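Capsular polysaccharide biosynthesis protein (PDB 1XPJ) is of uncharacterised function but probably belongs to the haloacid dehalogenase-like hydrolases and may take part in capsular polysaccharide biosynthesis. Local coordinates at residues 3-8 / 44-49; 32-37 / 77-82; 24-29 / 102-107; 10-15 / 28-33. One frame throughout, in Å; residues are numbered along the deposited sequence.

Interaction 1 is the innermost of the four, a pairing of two parallel strands joined by three backbone hydrogen bonds, with apolar packing beside them. The other three all use helix 27-38, at different heights: interactions 3 and 4 share D28 and V29 near its start, their centres about 4 Å apart, whereas interaction 2 lies toward its other end and is only partly buried, with R34 and H37 at its margin. Interactions 3 and 4 are buried and join their segments mainly by van der Waals contact, with an arginine and backbone carbonyls taking part; interaction 2 adds one weak arginine-carbonyl bond. L33 takes part in both 2 and 4, and its CD1 packs on L4 CD1 of interaction 1. All four lie near other subunits.

Interaction 1 of 4, residues 3-8 / 44-49; sequences KLIVDL and VISTAR
One face of the R49 guanidinium is covered by L8, whose CD2 sits 3.4 Å above the plane, displaced toward the rim and nearest to NH2. The arginine's charge is answered by D9, which forms a salt bridge with NH2, and Y20 adds a cation-pi contact. L8 reaches the arginine with CG anti to its backbone N (chi1 173°), while its CB rests against T47 CB. Strands 3-6 and 44-47 run parallel, the first and last strands of a beta-alpha-beta unit in the HAD-like core, and D7 at the strand end belongs to a probable DxDx(T/V) motif. V44 N donates to L4 O, V6 N to V44 O in a nearly straight bond of 2.7 Å, and S46 N to V6 O, the last from above the carbonyl plane. Beside this ladder I5 CD1 packs on V44 CB at 3.7 Å. Past the strands, one water accepts from A48 N and donates to D7 OD1, and a second links that oxygen to T47 OG1.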
loop_
_atom_site.group_PDB
_atom_site.type_symbol
_atom_site.label_atom_id
_atom_site.label_comp_id
_atom_site.label_asym_id
_atom_site.label_seq_id
_atom_site.Cartn_x
_atom_site.Cartn_y
_atom_site.Cartn_z
ATOM N N LYS A 3 -5.399 -10.469 -16.310
ATOM C CA LYS A 3 -4.789 -11.003 -15.097
ATOM C C LYS A 3 -5.758 -11.916 -14.337
ATOM O O LYS A 3 -6.960 -11.643 -14.255
ATOM C CB LYS A 3 -4.367 -9.861 -14.146
ATOM C CG LYS A 3 -3.135 -9.063 -14.566
ATOM C CD LYS A 3 -2.580 -8.274 -13.374
ATOM C CE LYS A 3 -2.590 -6.770 -13.608
ATOM N NZ LYS A 3 -1.304 -6.113 -13.216
ATOM N N LEU A 4 -5.220 -12.991 -13.774
ATOM C CA LEU A 4 -5.892 -13.689 -12.705
ATOM C C LEU A 4 -5.299 -13.178 -11.410
ATOM O O LEU A 4 -4.066 -13.130 -11.245
ATOM C CB LEU A 4 -5.709 -15.202 -12.803
ATOM C CG LEU A 4 -6.204 -15.906 -14.064
ATOM C CD1 LEU A 4 -6.030 -17.416 -13.936
ATOM C CD2 LEU A 4 -7.668 -15.520 -14.386
ATOM N N ILE A 5 -6.191 -12.777 -10.504
ATOM C CA ILE A 5 -5.821 -12.430 -9.149
ATOM C C ILE A 5 -6.206 -13.618 -8.257
ATOM O O ILE A 5 -7.397 -13.918 -8.060
ATOM C CB ILE A 5 -6.504 -11.100 -8.725
ATOM C CG1 ILE A 5 -6.388 -10.051 -9.840
ATOM C CG2 ILE A 5 -5.938 -10.569 -7.392
ATOM C CD1 ILE A 5 -4.956 -9.685 -10.235
ATOM N N VAL A 6 -5.182 -14.286 -7.727
ATOM C CA VAL A 6 -5.346 -15.582 -7.079
ATOM C C VAL A 6 -4.957 -15.542 -5.610
ATOM O O VAL A 6 -3.807 -15.208 -5.261
ATOM C CB VAL A 6 -4.466 -16.660 -7.757
ATOM C CG1 VAL A 6 -4.829 -18.054 -7.241
ATOM C CG2 VAL A 6 -4.572 -16.565 -9.293
ATOM N N ASP A 7 -5.911 -15.896 -4.757
ATOM C CA ASP A 7 -5.678 -16.040 -3.328
ATOM C C ASP A 7 -4.721 -17.228 -3.111
ATOM O O ASP A 7 -4.535 -18.059 -4.014
ATOM C CB ASP A 7 -7.024 -16.275 -2.648
ATOM C CG ASP A 7 -6.956 -16.219 -1.134
ATOM O OD1 ASP A 7 -6.235 -15.379 -0.569
ATOM O OD2 ASP A 7 -7.632 -16.989 -0.415
ATOM N N LEU A 8 -4.101 -17.319 -1.933
ATOM C CA LEU A 8 -3.106 -18.360 -1.728
ATOM C C LEU A 8 -3.649 -19.492 -0.859
ATOM O O LEU A 8 -3.804 -20.605 -1.357
ATOM C CB LEU A 8 -1.819 -17.755 -1.154
ATOM C CG LEU A 8 -0.648 -18.615 -0.676
ATOM C CD1 LEU A 8 -0.086 -19.500 -1.781
ATOM C CD2 LEU A 8 0.432 -17.672 -0.147
ATOM N N VAL A 44 -1.325 -13.290 -10.671
ATOM C CA VAL A 44 -0.974 -12.479 -9.499
ATOM C C VAL A 44 -1.425 -13.191 -8.217
ATOM O O VAL A 44 -2.623 -13.350 -7.977
ATOM C CB VAL A 44 -1.614 -11.058 -9.570
ATOM C CG1 VAL A 44 -1.319 -10.248 -8.298
ATOM C CG2 VAL A 44 -1.153 -10.287 -10.829
ATOM N N ILE A 45 -0.474 -13.623 -7.401
ATOM C CA ILE A 45 -0.797 -14.194 -6.115
ATOM C C ILE A 45 -0.995 -13.019 -5.142
ATOM O O ILE A 45 -0.115 -12.176 -4.992
ATOM C CB ILE A 45 0.338 -15.152 -5.626
ATOM C CG1 ILE A 45 0.843 -16.075 -6.743
ATOM C CG2 ILE A 45 -0.078 -15.919 -4.357
ATOM C CD1 ILE A 45 -0.143 -17.080 -7.286
ATOM N N SER A 46 -2.162 -12.962 -4.509
ATOM C CA SER A 46 -2.537 -11.866 -3.627
ATOM C C SER A 46 -2.996 -12.519 -2.352
ATOM O O SER A 46 -3.878 -13.364 -2.398
ATOM C CB SER A 46 -3.705 -11.112 -4.253
ATOM O OG SER A 46 -3.771 -9.769 -3.823
ATOM N N THR A 47 -2.410 -12.181 -1.217
ATOM C CA THR A 47 -2.714 -12.927 0.005
ATOM C C THR A 47 -2.732 -12.066 1.252
ATOM O O THR A 47 -1.932 -11.133 1.385
ATOM C CB THR A 47 -1.716 -14.102 0.191
ATOM O OG1 THR A 47 -1.891 -14.696 1.492
ATOM C CG2 THR A 47 -0.271 -13.584 0.219
ATOM N N ALA A 48 -3.651 -12.397 2.164
ATOM C CA ALA A 48 -3.725 -11.809 3.507
ATOM C C ALA A 48 -2.873 -12.553 4.557
ATOM O O ALA A 48 -2.946 -12.236 5.757
ATOM C CB ALA A 48 -5.171 -11.732 3.964
ATOM N N ARG A 49 -2.084 -13.538 4.119
ATOM C CA ARG A 49 -1.307 -14.383 5.043
ATOM C C ARG A 49 -0.467 -13.571 6.016
ATOM O O ARG A 49 0.249 -12.666 5.603
ATOM C CB ARG A 49 -0.386 -15.343 4.281
ATOM C CG ARG A 49 0.358 -16.301 5.218
ATOM C CD ARG A 49 1.348 -17.218 4.525
ATOM N NE ARG A 49 0.701 -18.262 3.729
ATOM C CZ ARG A 49 1.358 -19.150 2.990
ATOM N NH1 ARG A 49 2.689 -19.123 2.934
ATOM N NH2 ARG A 49 0.688 -20.061 2.298
HETATM O O HOH W 1 -5.978 -14.095 1.732
HETATM O O HOH W 2 -4.009 -16.420 1.420
#

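Interaction 2 of 4, residues 32-37 / 77-82; sequences QLREYH and QVPYDE
R34 turns its CG anti to the carbonyl carbon (chi1 -71°) and then stretches out nearly straight, a course that carries the guanidinium from helix 27-38 to the backbone carbonyl of Q77. There NH2 donates to Q77 O at 2.9 Å, a weak bond because the angle at the hydrogen is just 130°. Q77 CB meets the same nitrogen at 3.2 Å, in the guanidinium plane at its edge. The other end group, NH1, is held in a salt bridge by E31 of the same helix. Nearer the backbone, the R34 side chain crosses P79 at about a right angle, its CG 4.0 Å from P79 CG, and the proline ring also approaches L33. The isopropyl end of L33 reaches further inward, where CD2 meets V78 CG1 at 3.9 Å. H37 departs from the helix with CG anti to the backbone N (chi1 -174°), which takes its ring toward P79 and D81. The planes of ring and carboxylate are nearly parallel, but H37 CE1 and D81 OD2 remain 4.0 Å from each other; D81 OD2 instead accepts from the backbone N of I43. Q77 is the C-prime residue of the Schellman motif ending helix 66-75, and the segment from there to strand 82-85 passes obliquely against helix 27-38, with L33 packed on I43, L4 and V6 of the neighbouring strands.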
loop_
_atom_site.group_PDB
_atom_site.type_symbol
_atom_site.label_atom_id
_atom_site.label_comp_id
_atom_site.label_asym_id
_atom_site.label_seq_id
_atom_site.Cartn_x
_atom_site.Cartn_y
_atom_site.Cartn_z
ATOM N N GLN A 32 -4.814 -25.766 -13.552
ATOM C CA GLN A 32 -5.646 -24.826 -14.288
ATOM C C GLN A 32 -4.942 -23.460 -14.470
ATOM O O GLN A 32 -5.060 -22.842 -15.526
ATOM C CB GLN A 32 -7.034 -24.702 -13.663
ATOM C CG GLN A 32 -8.054 -24.008 -14.562
ATOM C CD GLN A 32 -8.684 -24.925 -15.600
ATOM O OE1 GLN A 32 -7.986 -25.533 -16.403
ATOM N NE2 GLN A 32 -10.007 -25.023 -15.584
ATOM N N LEU A 33 -4.190 -23.019 -13.461
ATOM C CA LEU A 33 -3.378 -21.801 -13.566
ATOM C C LEU A 33 -2.393 -21.898 -14.734
ATOM O O LEU A 33 -2.178 -20.921 -15.454
ATOM C CB LEU A 33 -2.618 -21.521 -12.254
ATOM C CG LEU A 33 -2.596 -20.145 -11.605
ATOM C CD1 LEU A 33 -3.969 -19.499 -11.642
ATOM C CD2 LEU A 33 -2.115 -20.280 -10.169
ATOM N N ARG A 34 -1.794 -23.075 -14.912
ATOM C CA ARG A 34 -0.863 -23.331 -16.025
ATOM C C ARG A 34 -1.531 -23.173 -17.409
ATOM O O ARG A 34 -0.936 -22.615 -18.344
ATOM C CB ARG A 34 -0.253 -24.733 -15.902
ATOM C CG ARG A 34 0.749 -24.903 -14.768
ATOM C CD ARG A 34 1.797 -25.978 -15.028
ATOM N NE ARG A 34 2.573 -26.280 -13.828
ATOM C CZ ARG A 34 2.321 -27.288 -12.997
ATOM N NH1 ARG A 34 1.306 -28.114 -13.220
ATOM N NH2 ARG A 34 3.084 -27.469 -11.931
ATOM N N GLU A 35 -2.760 -23.675 -17.536
ATOM C CA GLU A 35 -3.501 -23.592 -18.793
ATOM C C GLU A 35 -3.855 -22.143 -19.127
ATOM O O GLU A 35 -3.771 -21.736 -20.287
ATOM C CB GLU A 35 -4.775 -24.439 -18.747
ATOM C CG GLU A 35 -4.511 -25.925 -18.584
ATOM C CD GLU A 35 -5.062 -26.755 -19.728
ATOM O OE1 GLU A 35 -5.593 -27.855 -19.450
ATOM O OE2 GLU A 35 -4.961 -26.322 -20.903
ATOM N N TYR A 36 -4.250 -21.375 -18.109
ATOM C CA TYR A 36 -4.531 -19.954 -18.285
ATOM C C TYR A 36 -3.275 -19.140 -18.610
ATOM O O TYR A 36 -3.332 -18.223 -19.436
ATOM C CB TYR A 36 -5.260 -19.366 -17.072
ATOM C CG TYR A 36 -6.753 -19.608 -17.099
ATOM C CD1 TYR A 36 -7.283 -20.871 -16.783
ATOM C CD2 TYR A 36 -7.641 -18.583 -17.428
ATOM C CE1 TYR A 36 -8.637 -21.107 -16.805
ATOM C CE2 TYR A 36 -9.015 -18.816 -17.447
ATOM C CZ TYR A 36 -9.500 -20.082 -17.130
ATOM O OH TYR A 36 -10.839 -20.327 -17.144
ATOM N N HIS A 37 -2.150 -19.475 -17.981
ATOM C CA HIS A 37 -0.877 -18.866 -18.361
ATOM C C HIS A 37 -0.578 -19.111 -19.860
ATOM O O HIS A 37 -0.096 -18.218 -20.555
ATOM C CB HIS A 37 0.265 -19.358 -17.457
ATOM C CG HIS A 37 1.579 -18.668 -17.697
ATOM N ND1 HIS A 37 2.078 -17.694 -16.852
ATOM C CD2 HIS A 37 2.502 -18.822 -18.681
ATOM C CE1 HIS A 37 3.250 -17.281 -17.309
ATOM N NE2 HIS A 37 3.525 -17.942 -18.422
ATOM N N GLN A 77 5.899 -25.649 -8.435
ATOM C CA GLN A 77 5.832 -25.280 -9.851
ATOM C C GLN A 77 4.563 -24.479 -10.140
ATOM O O GLN A 77 3.849 -24.741 -11.114
ATOM C CB GLN A 77 5.920 -26.528 -10.767
ATOM C CG GLN A 77 6.985 -27.556 -10.348
ATOM C CD GLN A 77 8.264 -27.449 -11.159
ATOM O OE1 GLN A 77 8.655 -28.401 -11.841
ATOM N NE2 GLN A 77 8.920 -26.295 -11.088
ATOM N N VAL A 78 4.263 -23.519 -9.267
ATOM C CA VAL A 78 3.124 -22.637 -9.466
ATOM C C VAL A 78 3.619 -21.450 -10.284
ATOM O O VAL A 78 4.575 -20.781 -9.884
ATOM C CB VAL A 78 2.533 -22.159 -8.139
ATOM C CG1 VAL A 78 1.180 -21.429 -8.356
ATOM C CG2 VAL A 78 2.388 -23.321 -7.181
ATOM N N PRO A 79 3.010 -21.210 -11.449
ATOM C CA PRO A 79 3.404 -20.064 -12.272
ATOM C C PRO A 79 2.886 -18.799 -11.594
ATOM O O PRO A 79 1.791 -18.813 -10.993
ATOM C CB PRO A 79 2.698 -20.323 -13.613
ATOM C CG PRO A 79 1.547 -21.232 -13.301
ATOM C CD PRO A 79 1.898 -21.977 -12.049
ATOM N N TYR A 80 3.684 -17.738 -11.632
ATOM C CA TYR A 80 3.278 -16.453 -11.068
ATOM C C TYR A 80 4.148 -15.384 -11.689
ATOM O O TYR A 80 5.337 -15.592 -11.894
ATOM C CB TYR A 80 3.370 -16.434 -9.517
ATOM C CG TYR A 80 4.771 -16.628 -8.970
ATOM C CD1 TYR A 80 5.578 -15.526 -8.636
ATOM C CD2 TYR A 80 5.305 -17.915 -8.811
ATOM C CE1 TYR A 80 6.905 -15.708 -8.144
ATOM C CE2 TYR A 80 6.605 -18.116 -8.326
ATOM C CZ TYR A 80 7.403 -17.011 -7.997
ATOM O OH TYR A 80 8.683 -17.222 -7.521
ATOM N N ASP A 81 3.518 -14.251 -11.996
ATOM C CA ASP A 81 4.191 -13.049 -12.468
ATOM C C ASP A 81 4.310 -11.973 -11.404
ATOM O O ASP A 81 5.173 -11.116 -11.513
ATOM C CB ASP A 81 3.450 -12.475 -13.656
ATOM C CG ASP A 81 3.362 -13.443 -14.781
ATOM O OD1 ASP A 81 4.379 -13.615 -15.488
ATOM O OD2 ASP A 81 2.325 -14.086 -15.025
ATOM N N GLU A 82 3.443 -12.006 -10.390
ATOM C CA GLU A 82 3.496 -11.039 -9.290
ATOM C C GLU A 82 3.111 -11.698 -7.980
ATOM O O GLU A 82 2.317 -12.632 -7.980
ATOM C CB GLU A 82 2.528 -9.871 -9.518
ATOM C CG GLU A 82 2.939 -8.851 -10.573
ATOM C CD GLU A 82 1.843 -7.830 -10.830
ATOM O OE1 GLU A 82 1.066 -7.532 -9.884
ATOM O OE2 GLU A 82 1.755 -7.310 -11.960
#

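Interaction 3 of 4, residues 24-29 / 102-107; sequences LPRLDV and VRPSEF
V29 and P104 pack alongside each other with their side chains in the same sense, where the first turns of helices 27-38 and 104-109 come together on the HAD-like core. R26 and R103 occupy the N-cap positions of these helices. The tight part is carbon packing: V29 CG2 stands 3.8 Å from P104 CB, with P104 O also against that methyl, and V29 CG1 is a looser 4.2 Å from F107 CD2. All three residues are buried. P104 also touches T11 of the probable DxDx(T/V) motif, while F107 reaches on to L33 and Y36 along the first helix. The side at partly exposed R26 and S105 is nearer solvent. Bent at chi3 (73°), the R26 chain still brings NH1 to 3.6 Å from P104 CB and crosses the proline at about a right angle; the approach of its NH2 to S105 N is loose, at 4.2 Å. The hydrogen bond made by R26 NH1 goes elsewhere, to G10 O, and S105 OG is bonded to E122 of the second subunit. At the buried end, the F107 ring presents its edge to the helix backbone, with CE2 3.6 Å from V29 O and the oxygen near the ring plane.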
loop_
_atom_site.group_PDB
_atom_site.type_symbol
_atom_site.label_atom_id
_atom_site.label_comp_id
_atom_site.label_asym_id
_atom_site.label_seq_id
_atom_site.Cartn_x
_atom_site.Cartn_y
_atom_site.Cartn_z
ATOM N N LEU A 24 -0.071 -28.844 1.871
ATOM C CA LEU A 24 -0.330 -29.551 0.627
ATOM C C LEU A 24 -1.017 -28.639 -0.419
ATOM O O LEU A 24 -1.801 -27.790 -0.081
ATOM C CB LEU A 24 -1.258 -30.719 0.897
ATOM C CG LEU A 24 -0.666 -31.841 1.756
ATOM C CD1 LEU A 24 -1.661 -32.964 2.084
ATOM C CD2 LEU A 24 0.526 -32.526 1.080
ATOM N N PRO A 25 -0.459 -28.879 -1.617
ATOM C CA PRO A 25 -1.002 -28.266 -2.849
ATOM C C PRO A 25 -2.386 -28.816 -3.294
ATOM O O PRO A 25 -2.648 -30.005 -3.223
ATOM C CB PRO A 25 0.021 -28.498 -3.949
ATOM C CG PRO A 25 0.812 -29.736 -3.514
ATOM C CD PRO A 25 0.670 -29.729 -1.972
ATOM N N ARG A 26 -3.238 -27.881 -3.779
ATOM C CA ARG A 26 -4.404 -28.153 -4.611
ATOM C C ARG A 26 -3.999 -28.219 -6.066
ATOM O O ARG A 26 -3.847 -27.210 -6.725
ATOM C CB ARG A 26 -5.464 -27.059 -4.413
ATOM C CG ARG A 26 -6.164 -27.099 -3.101
ATOM C CD ARG A 26 -7.431 -26.236 -3.100
ATOM N NE ARG A 26 -8.492 -26.875 -3.886
ATOM C CZ ARG A 26 -9.714 -26.315 -3.838
ATOM N NH1 ARG A 26 -9.925 -25.240 -3.097
ATOM N NH2 ARG A 26 -10.703 -26.830 -4.573
ATOM N N LEU A 27 -3.688 -29.455 -6.451
ATOM C CA LEU A 27 -3.103 -29.764 -7.762
ATOM C C LEU A 27 -3.985 -29.439 -8.973
ATOM O O LEU A 27 -3.491 -28.966 -10.000
ATOM C CB LEU A 27 -2.653 -31.228 -7.828
ATOM C CG LEU A 27 -1.513 -31.690 -6.911
ATOM C CD1 LEU A 27 -1.475 -33.231 -6.863
ATOM C CD2 LEU A 27 -0.140 -31.103 -7.303
ATOM N N ASP A 28 -5.281 -29.706 -8.867
ATOM C CA ASP A 28 -6.202 -29.360 -9.950
ATOM C C ASP A 28 -6.244 -27.836 -10.192
ATOM O O ASP A 28 -6.231 -27.387 -11.342
ATOM C CB ASP A 28 -7.602 -29.940 -9.698
ATOM C CG ASP A 28 -8.206 -29.498 -8.363
ATOM O OD1 ASP A 28 -7.493 -28.925 -7.513
ATOM O OD2 ASP A 28 -9.401 -29.684 -8.069
ATOM N N VAL A 29 -6.257 -27.050 -9.112
ATOM C CA VAL A 29 -6.308 -25.583 -9.221
ATOM C C VAL A 29 -5.041 -25.036 -9.871
ATOM O O VAL A 29 -5.120 -24.225 -10.798
ATOM C CB VAL A 29 -6.548 -24.877 -7.847
ATOM C CG1 VAL A 29 -6.309 -23.384 -7.963
ATOM C CG2 VAL A 29 -7.967 -25.157 -7.310
ATOM N N VAL A 102 -14.614 -15.954 -8.735
ATOM C CA VAL A 102 -14.938 -17.367 -8.735
ATOM C C VAL A 102 -14.233 -18.102 -7.608
ATOM O O VAL A 102 -13.121 -17.755 -7.212
ATOM C CB VAL A 102 -14.643 -18.079 -10.107
ATOM C CG1 VAL A 102 -15.320 -17.332 -11.273
ATOM C CG2 VAL A 102 -13.144 -18.279 -10.338
ATOM N N ARG A 103 -14.905 -19.125 -7.086
ATOM C CA ARG A 103 -14.304 -19.998 -6.094
ATOM C C ARG A 103 -13.377 -21.020 -6.773
ATOM O O ARG A 103 -13.597 -21.359 -7.935
ATOM C CB ARG A 103 -15.396 -20.659 -5.252
ATOM C CG ARG A 103 -16.281 -19.635 -4.515
ATOM C CD ARG A 103 -17.398 -20.254 -3.640
ATOM N NE ARG A 103 -18.557 -20.691 -4.416
ATOM C CZ ARG A 103 -19.460 -19.878 -4.958
ATOM N NH1 ARG A 103 -19.357 -18.561 -4.812
ATOM N NH2 ARG A 103 -20.478 -20.383 -5.651
ATOM N N PRO A 104 -12.349 -21.513 -6.068
ATOM C CA PRO A 104 -11.355 -22.396 -6.695
ATOM C C PRO A 104 -11.967 -23.674 -7.266
ATOM O O PRO A 104 -11.412 -24.185 -8.240
ATOM C CB PRO A 104 -10.349 -22.689 -5.564
ATOM C CG PRO A 104 -10.620 -21.679 -4.513
ATOM C CD PRO A 104 -12.057 -21.295 -4.640
ATOM N N SER A 105 -13.083 -24.155 -6.719
ATOM C CA SER A 105 -13.757 -25.329 -7.292
ATOM C C SER A 105 -14.446 -24.996 -8.608
ATOM O O SER A 105 -14.466 -25.820 -9.505
ATOM C CB SER A 105 -14.768 -25.964 -6.320
ATOM O OG SER A 105 -15.846 -25.068 -6.059
ATOM N N GLU A 106 -15.007 -23.800 -8.729
ATOM C CA GLU A 106 -15.569 -23.375 -10.013
ATOM C C GLU A 106 -14.471 -23.194 -11.071
ATOM O O GLU A 106 -14.648 -23.592 -12.215
ATOM C CB GLU A 106 -16.364 -22.076 -9.870
ATOM C CG GLU A 106 -17.542 -22.167 -8.910
ATOM C CD GLU A 106 -18.223 -20.829 -8.683
ATOM O OE1 GLU A 106 -17.532 -19.867 -8.261
ATOM O OE2 GLU A 106 -19.452 -20.750 -8.927
ATOM N N PHE A 107 -13.347 -22.598 -10.678
ATOM C CA PHE A 107 -12.223 -22.327 -11.570
ATOM C C PHE A 107 -11.612 -23.606 -12.136
ATOM O O PHE A 107 -11.140 -23.630 -13.274
ATOM C CB PHE A 107 -11.143 -21.542 -10.806
ATOM C CG PHE A 107 -9.850 -21.328 -11.579
ATOM C CD1 PHE A 107 -9.818 -20.524 -12.720
ATOM C CD2 PHE A 107 -8.655 -21.910 -11.139
ATOM C CE1 PHE A 107 -8.607 -20.302 -13.427
ATOM C CE2 PHE A 107 -7.441 -21.687 -11.832
ATOM C CZ PHE A 107 -7.420 -20.887 -12.979
#

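Interaction 4 of 4, residues 10-15 / 28-33; sequences GTLTQA and DVIEQL
L12 and V29 make the closest apolar contact between the loop segment 10-15 and the helical segment 28-33, with L12 CD1 3.5 Å from V29 CG1. The two side chains cross at about a right angle, as do L12 and L33, whose CD2 lies 4.1 Å from the same CD1 methyl. Thus one branch of L12 meets residues a helical turn apart. I30 approaches at a wider spacing, its CG1 4.3 Å from L12 CG. The loop follows strand 3-6 in the HAD-like fold and carries T11, the threonine of a probable DxDx(T/V) motif. Contacts between carbon and a carbonyl oxygen form a second group: T11 O is 3.3 Å from V29 CG1 and also lies close to V29 CB and CG2, so the valine's branched end abuts the loop backbone. More loosely, I30, with CG1 anti to the carbonyl carbon (chi1 -58°) and an extended chain beyond, takes CD1 toward the L12 carbonyl oxygen. Hydrogen bonds serve to shape each segment separately. In the loop, T13 OG1 accepts from A15 N (3.3 Å), an ST turn, and from G10 N at 3.2 Å, tying both ends of the segment to one hydroxyl.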
loop_
_atom_site.group_PDB
_atom_site.type_symbol
_atom_site.label_atom_id
_atom_site.label_comp_id
_atom_site.label_asym_id
_atom_site.label_seq_id
_atom_site.Cartn_x
_atom_site.Cartn_y
_atom_site.Cartn_z
ATOM N N GLY A 10 -6.059 -21.884 0.842
ATOM C CA GLY A 10 -7.388 -22.391 0.561
ATOM C C GLY A 10 -7.714 -22.430 -0.923
ATOM O O GLY A 10 -8.663 -23.100 -1.327
ATOM N N THR A 11 -6.934 -21.709 -1.728
ATOM C CA THR A 11 -7.140 -21.671 -3.174
ATOM C C THR A 11 -6.053 -22.474 -3.845
ATOM O O THR A 11 -6.342 -23.377 -4.625
ATOM C CB THR A 11 -7.106 -20.211 -3.689
ATOM O OG1 THR A 11 -8.308 -19.555 -3.292
ATOM C CG2 THR A 11 -7.166 -20.145 -5.224
ATOM N N LEU A 12 -4.800 -22.142 -3.542
ATOM C CA LEU A 12 -3.672 -22.918 -4.039
ATOM C C LEU A 12 -3.246 -24.004 -3.036
ATOM O O LEU A 12 -2.497 -24.911 -3.396
ATOM C CB LEU A 12 -2.507 -21.993 -4.387
ATOM C CG LEU A 12 -2.399 -21.444 -5.814
ATOM C CD1 LEU A 12 -3.714 -21.490 -6.571
ATOM C CD2 LEU A 12 -1.834 -20.028 -5.819
ATOM N N THR A 13 -3.743 -23.909 -1.794
ATOM C CA THR A 13 -3.404 -24.855 -0.727
ATOM C C THR A 13 -4.648 -25.543 -0.147
ATOM O O THR A 13 -5.756 -24.992 -0.201
ATOM C CB THR A 13 -2.558 -24.190 0.432
ATOM O OG1 THR A 13 -3.429 -23.593 1.404
ATOM C CG2 THR A 13 -1.691 -23.014 -0.058
ATOM N N GLN A 14 -4.446 -26.737 0.410
ATOM C CA GLN A 14 -5.512 -27.490 1.052
ATOM C C GLN A 14 -5.716 -27.052 2.494
ATOM O O GLN A 14 -6.581 -27.591 3.202
ATOM C CB GLN A 14 -5.197 -28.988 1.010
ATOM C CG GLN A 14 -5.175 -29.567 -0.395
ATOM C CD GLN A 14 -4.898 -31.054 -0.434
ATOM O OE1 GLN A 14 -5.110 -31.765 0.546
ATOM N NE2 GLN A 14 -4.427 -31.530 -1.576
ATOM N N ALA A 15 -4.893 -26.101 2.938
ATOM C CA ALA A 15 -4.963 -25.568 4.298
ATOM C C ALA A 15 -5.030 -26.647 5.380
ATOM O O ALA A 15 -5.768 -26.506 6.339
ATOM C CB ALA A 15 -6.153 -24.600 4.435
ATOM N N ASP A 28 -5.281 -29.706 -8.867
ATOM C CA ASP A 28 -6.202 -29.360 -9.950
ATOM C C ASP A 28 -6.244 -27.836 -10.192
ATOM O O ASP A 28 -6.231 -27.387 -11.342
ATOM C CB ASP A 28 -7.602 -29.940 -9.698
ATOM C CG ASP A 28 -8.206 -29.498 -8.363
ATOM O OD1 ASP A 28 -7.493 -28.925 -7.513
ATOM O OD2 ASP A 28 -9.401 -29.684 -8.069
ATOM N N VAL A 29 -6.257 -27.050 -9.112
ATOM C CA VAL A 29 -6.308 -25.583 -9.221
ATOM C C VAL A 29 -5.041 -25.036 -9.871
ATOM O O VAL A 29 -5.120 -24.225 -10.798
ATOM C CB VAL A 29 -6.548 -24.877 -7.847
ATOM C CG1 VAL A 29 -6.309 -23.384 -7.963
ATOM C CG2 VAL A 29 -7.967 -25.157 -7.310
ATOM N N ILE A 30 -3.882 -25.483 -9.382
ATOM C CA ILE A 30 -2.591 -25.084 -9.951
ATOM C C ILE A 30 -2.448 -25.456 -11.438
ATOM O O ILE A 30 -1.979 -24.644 -12.249
ATOM C CB ILE A 30 -1.414 -25.673 -9.134
ATOM C CG1 ILE A 30 -1.496 -25.225 -7.665
ATOM C CG2 ILE A 30 -0.079 -25.245 -9.737
ATOM C CD1 ILE A 30 -0.397 -25.826 -6.803
ATOM N N GLU A 31 -2.850 -26.672 -11.792
ATOM C CA GLU A 31 -2.819 -27.116 -13.189
ATOM C C GLU A 31 -3.672 -26.198 -14.081
ATOM O O GLU A 31 -3.287 -25.869 -15.216
ATOM C CB GLU A 31 -3.266 -28.579 -13.302
ATOM C CG GLU A 31 -3.132 -29.193 -14.701
ATOM C CD GLU A 31 -1.688 -29.269 -15.214
ATOM O OE1 GLU A 31 -0.747 -29.365 -14.395
ATOM O OE2 GLU A 31 -1.493 -29.237 -16.450
ATOM N N GLN A 32 -4.814 -25.766 -13.552
ATOM C CA GLN A 32 -5.646 -24.826 -14.288
ATOM C C GLN A 32 -4.942 -23.460 -14.470
ATOM O O GLN A 32 -5.060 -22.842 -15.526
ATOM C CB GLN A 32 -7.034 -24.702 -13.663
ATOM C CG GLN A 32 -8.054 -24.008 -14.562
ATOM C CD GLN A 32 -8.684 -24.925 -15.600
ATOM O OE1 GLN A 32 -7.986 -25.533 -16.403
ATOM N NE2 GLN A 32 -10.007 -25.023 -15.584
ATOM N N LEU A 33 -4.190 -23.019 -13.461
ATOM C CA LEU A 33 -3.378 -21.801 -13.566
ATOM C C LEU A 33 -2.393 -21.898 -14.734
ATOM O O LEU A 33 -2.178 -20.921 -15.454
ATOM C CB LEU A 33 -2.618 -21.521 -12.254
ATOM C CG LEU A 33 -2.596 -20.145 -11.605
ATOM C CD1 LEU A 33 -3.969 -19.499 -11.642
ATOM C CD2 LEU A 33 -2.115 -20.280 -10.169
#